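Local coordinates for protein multicopper oxidase (Pseudomonas thermotolerans, PDB 6VOW) that probably oxidises phenolic substrates at one copper site and passes the electrons to a copper cluster that reduces dioxygen, at residues C73-L87 with V115-D129. Numbering follows the deposited sequence.
Sequences CRQGDWLRVRFINKL and VQPGEYFDYVFKTED
Leu79 and Phe125 lie side by side on the buried face of antiparallel strands 78-85 and 120-126: Leu79 CD2 touches Phe125 CZ at 3.6 Å, while Leu79 CB stands over the ring face toward its rim. Phe125 has CG wedged between its backbone N and carbonyl carbon (chi1 48°), which swings the ring across to Leu79. Further along this face, Phe83 CB meets the edge of the Tyr123 ring at CE2 (3.7 Å), and the Phe83 ring leans obliquely on Val115. Trp95 meets the Tyr123 ring edge-to-face and also meets the Phe125 ring. Backbone hydrogen bonds stitch the strands together, Leu79 N to Phe125 O being almost straight (179°). On the opposite face, Lys126 lays CG over the six-membered ring of Trp78, 3.5 Å from its centroid, then bends, NZ making an off-centre cation-pi contact with the five-membered ring and a hydrogen bond to Gly76 O (3.1 Å). Trp78 CE3 also touches Val124 CG1 (3.8 Å). An alanine in place of Trp78 would probably leave Lys126 CG without its apolar support and NZ without its cation-pi partner, and cost Val124 one neighbour. Arg82 folds back, setting its guanidinium off-centre over one face of the Tyr120 ring in a cation-pi contact, planes 36° apart. Its NE makes a salt bridge to Asp122 OD1 (2.7 Å) on the syn side, in the guanidinium plane but tilted from that of the carboxylate. At one end Asn85 ND2 hydrogen-bonds to Val115 O (2.7 Å) and also to Glu89 O, while OD1 receives Leu87 N in an Asx turn. At the other, Gln75 NE2 bonds to Glu128 O at 2.9 Å, its side chain extended from a type II turn. This antiparallel pairing, with strand 120-126 at the sheet margin, belongs to a cupredoxin-like beta-sandwich domain of the multicopper oxidases.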
loop_
_atom_site.group_PDB
_atom_site.type_symbol
_atom_site.label_atom_id
_atom_site.label_comp_id
_atom_site.label_asym_id
_atom_site.label_seq_id
_atom_site.Cartn_x
_atom_site.Cartn_y
_atom_site.Cartn_z
ATOM N N CYS A 73 3.231 12.220 9.443
ATOM C CA CYS A 73 3.007 12.261 10.859
ATOM C C CYS A 73 4.259 11.734 11.558
ATOM O O CYS A 73 5.309 11.484 10.922
ATOM C CB CYS A 73 1.785 11.437 11.258
ATOM S SG CYS A 73 1.021 11.862 12.937
ATOM N N ARG A 74 4.209 11.631 12.881
ATOM C CA ARG A 74 5.380 11.212 13.660
ATOM C C ARG A 74 4.792 10.224 14.536
ATOM O O ARG A 74 3.618 10.404 14.912
ATOM C CB ARG A 74 5.932 12.432 14.444
ATOM C CG ARG A 74 6.798 12.177 15.671
ATOM C CD ARG A 74 8.250 12.383 15.348
ATOM N NE ARG A 74 8.448 13.671 14.690
ATOM C CZ ARG A 74 9.499 13.982 13.931
ATOM N NH1 ARG A 74 10.469 13.097 13.693
ATOM N NH2 ARG A 74 9.582 15.185 13.379
ATOM N N GLN A 75 5.532 9.146 14.783
ATOM C CA GLN A 75 5.053 8.052 15.577
ATOM C C GLN A 75 4.728 8.489 16.972
ATOM O O GLN A 75 5.549 9.121 17.596
ATOM C CB GLN A 75 6.149 6.992 15.631
ATOM C CG GLN A 75 5.828 5.737 16.400
ATOM C CD GLN A 75 6.974 4.790 16.329
ATOM O OE1 GLN A 75 8.111 5.204 16.149
ATOM N NE2 GLN A 75 6.692 3.510 16.447
ATOM N N GLY A 76 3.540 8.126 17.446
ATOM C CA GLY A 76 3.048 8.502 18.782
ATOM C C GLY A 76 2.156 9.718 18.692
ATOM O O GLY A 76 1.399 9.990 19.580
ATOM N N ASP A 77 2.200 10.427 17.586
ATOM C CA ASP A 77 1.388 11.634 17.469
ATOM C C ASP A 77 0.035 11.382 16.802
ATOM O O ASP A 77 -0.231 10.269 16.317
ATOM C CB ASP A 77 2.146 12.688 16.687
ATOM C CG ASP A 77 3.440 13.082 17.324
ATOM O OD1 ASP A 77 3.712 12.677 18.472
ATOM O OD2 ASP A 77 4.131 13.866 16.656
ATOM N N TRP A 78 -0.823 12.411 16.836
ATOM C CA TRP A 78 -2.185 12.410 16.238
ATOM C C TRP A 78 -2.079 12.948 14.896
ATOM O O TRP A 78 -1.388 13.955 14.697
ATOM C CB TRP A 78 -3.223 13.262 16.979
ATOM C CG TRP A 78 -3.671 12.709 18.281
ATOM C CD1 TRP A 78 -3.116 12.980 19.467
ATOM C CD2 TRP A 78 -4.758 11.839 18.551
ATOM N NE1 TRP A 78 -3.727 12.299 20.458
ATOM C CE2 TRP A 78 -4.771 11.613 19.933
ATOM C CE3 TRP A 78 -5.718 11.211 17.770
ATOM C CZ2 TRP A 78 -5.704 10.786 20.547
ATOM C CZ3 TRP A 78 -6.619 10.418 18.364
ATOM C CH2 TRP A 78 -6.623 10.199 19.735
ATOM N N LEU A 79 -2.749 12.245 13.956
ATOM C CA LEU A 79 -2.857 12.681 12.593
ATOM C C LEU A 79 -4.262 13.153 12.518
ATOM O O LEU A 79 -5.121 12.352 12.852
ATOM C CB LEU A 79 -2.655 11.493 11.598
ATOM C CG LEU A 79 -2.850 11.896 10.151
ATOM C CD1 LEU A 79 -2.056 13.102 9.886
ATOM C CD2 LEU A 79 -2.352 10.813 9.226
ATOM N N ARG A 80 -4.488 14.391 12.058
ATOM C CA ARG A 80 -5.851 14.972 11.959
ATOM C C ARG A 80 -6.014 15.504 10.582
ATOM O O ARG A 80 -5.253 16.386 10.134
ATOM C CB ARG A 80 -6.047 16.099 12.979
ATOM C CG ARG A 80 -7.482 16.614 13.121
ATOM C CD ARG A 80 -7.749 17.274 14.481
ATOM N NE ARG A 80 -6.933 18.477 14.671
ATOM C CZ ARG A 80 -6.829 19.113 15.828
ATOM N NH1 ARG A 80 -7.459 18.671 16.863
ATOM N NH2 ARG A 80 -6.077 20.171 15.940
ATOM N N VAL A 81 -6.960 14.921 9.859
ATOM C CA VAL A 81 -7.134 15.292 8.462
ATOM C C VAL A 81 -8.583 15.622 8.264
ATOM O O VAL A 81 -9.450 14.775 8.427
ATOM C CB VAL A 81 -6.771 14.182 7.490
ATOM C CG1 VAL A 81 -7.025 14.727 6.070
ATOM C CG2 VAL A 81 -5.322 13.764 7.714
ATOM N N ARG A 82 -8.802 16.885 7.946
ATOM C CA ARG A 82 -10.084 17.418 7.514
ATOM C C ARG A 82 -10.185 17.066 6.035
ATOM O O ARG A 82 -9.594 17.731 5.184
ATOM C CB ARG A 82 -10.105 18.927 7.806
ATOM C CG ARG A 82 -11.183 19.755 7.153
ATOM C CD ARG A 82 -12.511 19.390 7.673
ATOM N NE ARG A 82 -12.772 19.804 9.070
ATOM C CZ ARG A 82 -13.219 20.990 9.450
ATOM N NH1 ARG A 82 -13.382 21.994 8.592
ATOM N NH2 ARG A 82 -13.466 21.172 10.724
ATOM N N PHE A 83 -10.880 15.935 5.771
ATOM C CA PHE A 83 -11.082 15.525 4.449
ATOM C C PHE A 83 -12.364 16.131 3.828
ATOM O O PHE A 83 -13.437 16.029 4.329
ATOM C CB PHE A 83 -11.090 14.030 4.290
ATOM C CG PHE A 83 -11.562 13.637 2.944
ATOM C CD1 PHE A 83 -10.841 14.035 1.804
ATOM C CD2 PHE A 83 -12.682 12.900 2.785
ATOM C CE1 PHE A 83 -11.270 13.642 0.519
ATOM C CE2 PHE A 83 -13.133 12.514 1.493
ATOM C CZ PHE A 83 -12.426 12.884 0.391
ATOM N N ILE A 84 -12.175 16.780 2.715
ATOM C CA ILE A 84 -13.251 17.481 2.049
ATOM C C ILE A 84 -13.415 16.892 0.679
ATOM O O ILE A 84 -12.480 16.932 -0.115
ATOM C CB ILE A 84 -12.944 18.967 1.882
ATOM C CG1 ILE A 84 -12.658 19.608 3.267
ATOM C CG2 ILE A 84 -14.161 19.671 1.291
ATOM C CD1 ILE A 84 -12.159 21.058 3.216
ATOM N N ASN A 85 -14.620 16.414 0.389
ATOM C CA ASN A 85 -14.916 15.767 -0.900
ATOM C C ASN A 85 -15.379 16.821 -1.935
ATOM O O ASN A 85 -16.497 17.320 -1.863
ATOM C CB ASN A 85 -15.976 14.719 -0.686
ATOM C CG ASN A 85 -16.303 13.959 -1.945
ATOM O OD1 ASN A 85 -15.637 14.072 -2.931
ATOM N ND2 ASN A 85 -17.288 13.165 -1.885
ATOM N N LYS A 86 -14.508 17.207 -2.859
ATOM C CA LYS A 86 -14.933 18.049 -4.004
ATOM C C LYS A 86 -14.996 17.307 -5.355
ATOM O O LYS A 86 -14.765 17.869 -6.455
ATOM C CB LYS A 86 -14.051 19.251 -4.097
ATOM C CG LYS A 86 -14.132 20.174 -2.886
ATOM C CD LYS A 86 -13.473 21.513 -3.259
ATOM C CE LYS A 86 -13.809 22.684 -2.345
ATOM N NZ LYS A 86 -12.775 23.756 -2.455
ATOM N N LEU A 87 -15.305 16.023 -5.251
ATOM C CA LEU A 87 -15.625 15.213 -6.402
ATOM C C LEU A 87 -17.104 15.283 -6.590
ATOM O O LEU A 87 -17.855 15.918 -5.841
ATOM C CB LEU A 87 -15.152 13.748 -6.229
ATOM C CG LEU A 87 -13.686 13.603 -6.043
ATOM C CD1 LEU A 87 -13.387 12.207 -5.595
ATOM C CD2 LEU A 87 -12.888 13.952 -7.298
ATOM N N VAL A 115 -18.518 10.062 2.264
ATOM C CA VAL A 115 -18.508 11.458 2.372
ATOM C C VAL A 115 -19.057 11.915 1.050
ATOM O O VAL A 115 -18.473 11.631 0.025
ATOM C CB VAL A 115 -17.064 11.972 2.511
ATOM C CG1 VAL A 115 -17.093 13.515 2.493
ATOM C CG2 VAL A 115 -16.406 11.356 3.773
ATOM N N GLN A 116 -20.152 12.678 1.091
ATOM C CA GLN A 116 -20.839 13.175 -0.038
ATOM C C GLN A 116 -20.108 14.314 -0.648
ATOM O O GLN A 116 -19.358 14.985 0.038
ATOM C CB GLN A 116 -22.255 13.641 0.359
ATOM C CG GLN A 116 -23.149 12.522 0.919
ATOM C CD GLN A 116 -23.375 11.438 -0.121
ATOM O OE1 GLN A 116 -23.677 11.759 -1.265
ATOM N NE2 GLN A 116 -23.196 10.133 0.255
ATOM N N PRO A 117 -20.349 14.578 -1.941
ATOM C CA PRO A 117 -19.812 15.726 -2.584
ATOM C C PRO A 117 -20.066 16.984 -1.806
ATOM O O PRO A 117 -21.131 17.147 -1.309
ATOM C CB PRO A 117 -20.582 15.752 -3.904
ATOM C CG PRO A 117 -20.783 14.314 -4.206
ATOM C CD PRO A 117 -21.183 13.798 -2.889
ATOM N N GLY A 118 -19.055 17.830 -1.647
ATOM C CA GLY A 118 -19.168 19.106 -0.919
ATOM C C GLY A 118 -19.137 19.068 0.583
ATOM O O GLY A 118 -19.119 20.149 1.209
ATOM N N GLU A 119 -19.154 17.852 1.160
ATOM C CA GLU A 119 -19.090 17.616 2.592
ATOM C C GLU A 119 -17.597 17.393 2.991
ATOM O O GLU A 119 -16.722 17.492 2.127
ATOM C CB GLU A 119 -19.900 16.348 2.976
ATOM C CG GLU A 119 -21.438 16.339 2.890
ATOM C CD GLU A 119 -22.047 15.016 3.462
ATOM O OE1 GLU A 119 -21.283 14.057 3.859
ATOM O OE2 GLU A 119 -23.309 14.911 3.515
ATOM N N TYR A 120 -17.352 17.102 4.290
ATOM C CA TYR A 120 -16.032 16.819 4.884
ATOM C C TYR A 120 -16.104 15.759 5.930
ATOM O O TYR A 120 -17.155 15.437 6.388
ATOM C CB TYR A 120 -15.383 18.104 5.451
ATOM C CG TYR A 120 -15.994 18.646 6.682
ATOM C CD1 TYR A 120 -17.109 19.517 6.620
ATOM C CD2 TYR A 120 -15.478 18.303 7.942
ATOM C CE1 TYR A 120 -17.692 20.014 7.786
ATOM C CE2 TYR A 120 -16.070 18.792 9.110
ATOM C CZ TYR A 120 -17.141 19.665 9.007
ATOM O OH TYR A 120 -17.704 20.130 10.139
ATOM N N PHE A 121 -14.968 15.164 6.290
ATOM C CA PHE A 121 -14.928 14.154 7.355
ATOM C C PHE A 121 -13.558 14.393 7.985
ATOM O O PHE A 121 -12.557 14.739 7.294
ATOM C CB PHE A 121 -15.066 12.701 6.834
ATOM C CG PHE A 121 -15.239 11.677 7.914
ATOM C CD1 PHE A 121 -14.128 11.036 8.479
ATOM C CD2 PHE A 121 -16.541 11.322 8.392
ATOM C CE1 PHE A 121 -14.294 10.041 9.451
ATOM C CE2 PHE A 121 -16.703 10.328 9.385
ATOM C CZ PHE A 121 -15.579 9.684 9.908
ATOM N N ASP A 122 -13.551 14.324 9.303
ATOM C CA ASP A 122 -12.338 14.584 10.057
ATOM C C ASP A 122 -11.800 13.252 10.485
ATOM O O ASP A 122 -12.370 12.619 11.397
ATOM C CB ASP A 122 -12.674 15.421 11.242
ATOM C CG ASP A 122 -12.712 16.897 10.946
ATOM O OD1 ASP A 122 -11.953 17.395 10.111
ATOM O OD2 ASP A 122 -13.472 17.600 11.620
ATOM N N TYR A 123 -10.696 12.836 9.837
ATOM C CA TYR A 123 -10.007 11.598 10.243
ATOM C C TYR A 123 -8.998 12.024 11.265
ATOM O O TYR A 123 -8.117 12.770 10.940
ATOM C CB TYR A 123 -9.326 10.826 9.082
ATOM C CG TYR A 123 -10.329 10.346 8.027
ATOM C CD1 TYR A 123 -10.949 9.134 8.135
ATOM C CD2 TYR A 123 -10.608 11.116 6.914
ATOM C CE1 TYR A 123 -11.863 8.695 7.192
ATOM C CE2 TYR A 123 -11.513 10.698 5.952
ATOM C CZ TYR A 123 -12.141 9.498 6.102
ATOM O OH TYR A 123 -13.040 9.152 5.171
ATOM N N VAL A 124 -9.151 11.564 12.501
ATOM C CA VAL A 124 -8.185 11.755 13.590
ATOM C C VAL A 124 -7.785 10.427 14.169
ATOM O O VAL A 124 -8.662 9.663 14.648
ATOM C CB VAL A 124 -8.755 12.498 14.864
ATOM C CG1 VAL A 124 -7.694 13.414 15.436
ATOM C CG2 VAL A 124 -10.035 13.236 14.608
ATOM N N PHE A 125 -6.491 10.141 14.201
ATOM C CA PHE A 125 -6.071 8.891 14.867
ATOM C C PHE A 125 -4.602 9.045 15.184
ATOM O O PHE A 125 -3.910 9.939 14.637
ATOM C CB PHE A 125 -6.300 7.684 13.966
ATOM C CG PHE A 125 -5.761 7.891 12.566
ATOM C CD1 PHE A 125 -6.534 8.501 11.573
ATOM C CD2 PHE A 125 -4.437 7.514 12.210
ATOM C CE1 PHE A 125 -6.022 8.681 10.281
ATOM C CE2 PHE A 125 -3.969 7.690 10.900
ATOM C CZ PHE A 125 -4.776 8.259 9.954
ATOM N N LYS A 126 -4.162 8.276 16.152
ATOM C CA LYS A 126 -2.756 8.252 16.503
ATOM C C LYS A 126 -2.125 7.241 15.546
ATOM O O LYS A 126 -2.708 6.184 15.243
ATOM C CB LYS A 126 -2.540 7.804 17.983
ATOM C CG LYS A 126 -3.176 8.649 19.072
ATOM C CD LYS A 126 -2.889 8.080 20.478
ATOM C CE LYS A 126 -1.490 8.426 20.965
ATOM N NZ LYS A 126 -1.289 9.905 21.038
ATOM N N THR A 127 -0.928 7.608 15.078
ATOM C CA THR A 127 -0.043 6.786 14.310
ATOM C C THR A 127 1.051 6.239 15.207
ATOM O O THR A 127 2.029 6.937 15.472
ATOM C CB THR A 127 0.539 7.647 13.185
ATOM O OG1 THR A 127 1.218 8.781 13.750
ATOM C CG2 THR A 127 -0.556 8.183 12.273
ATOM N N GLU A 128 0.856 5.047 15.759
ATOM C CA GLU A 128 1.790 4.381 16.608
ATOM C C GLU A 128 2.882 3.596 15.880
ATOM O O GLU A 128 3.795 3.105 16.584
ATOM C CB GLU A 128 1.074 3.392 17.565
ATOM C CG GLU A 128 -0.031 4.028 18.432
ATOM C CD GLU A 128 0.473 4.908 19.583
ATOM O OE1 GLU A 128 1.693 5.085 19.759
ATOM O OE2 GLU A 128 -0.353 5.426 20.340
ATOM N N ASP A 129 2.765 3.445 14.540
ATOM C CA ASP A 129 3.733 2.715 13.731
ATOM C C ASP A 129 4.354 3.656 12.798
ATOM O O ASP A 129 3.676 4.431 12.081
ATOM C CB ASP A 129 3.102 1.625 12.916
ATOM C CG ASP A 129 2.384 0.590 13.767
ATOM O OD1 ASP A 129 2.758 0.312 14.911
ATOM O OD2 ASP A 129 1.384 0.082 13.315
#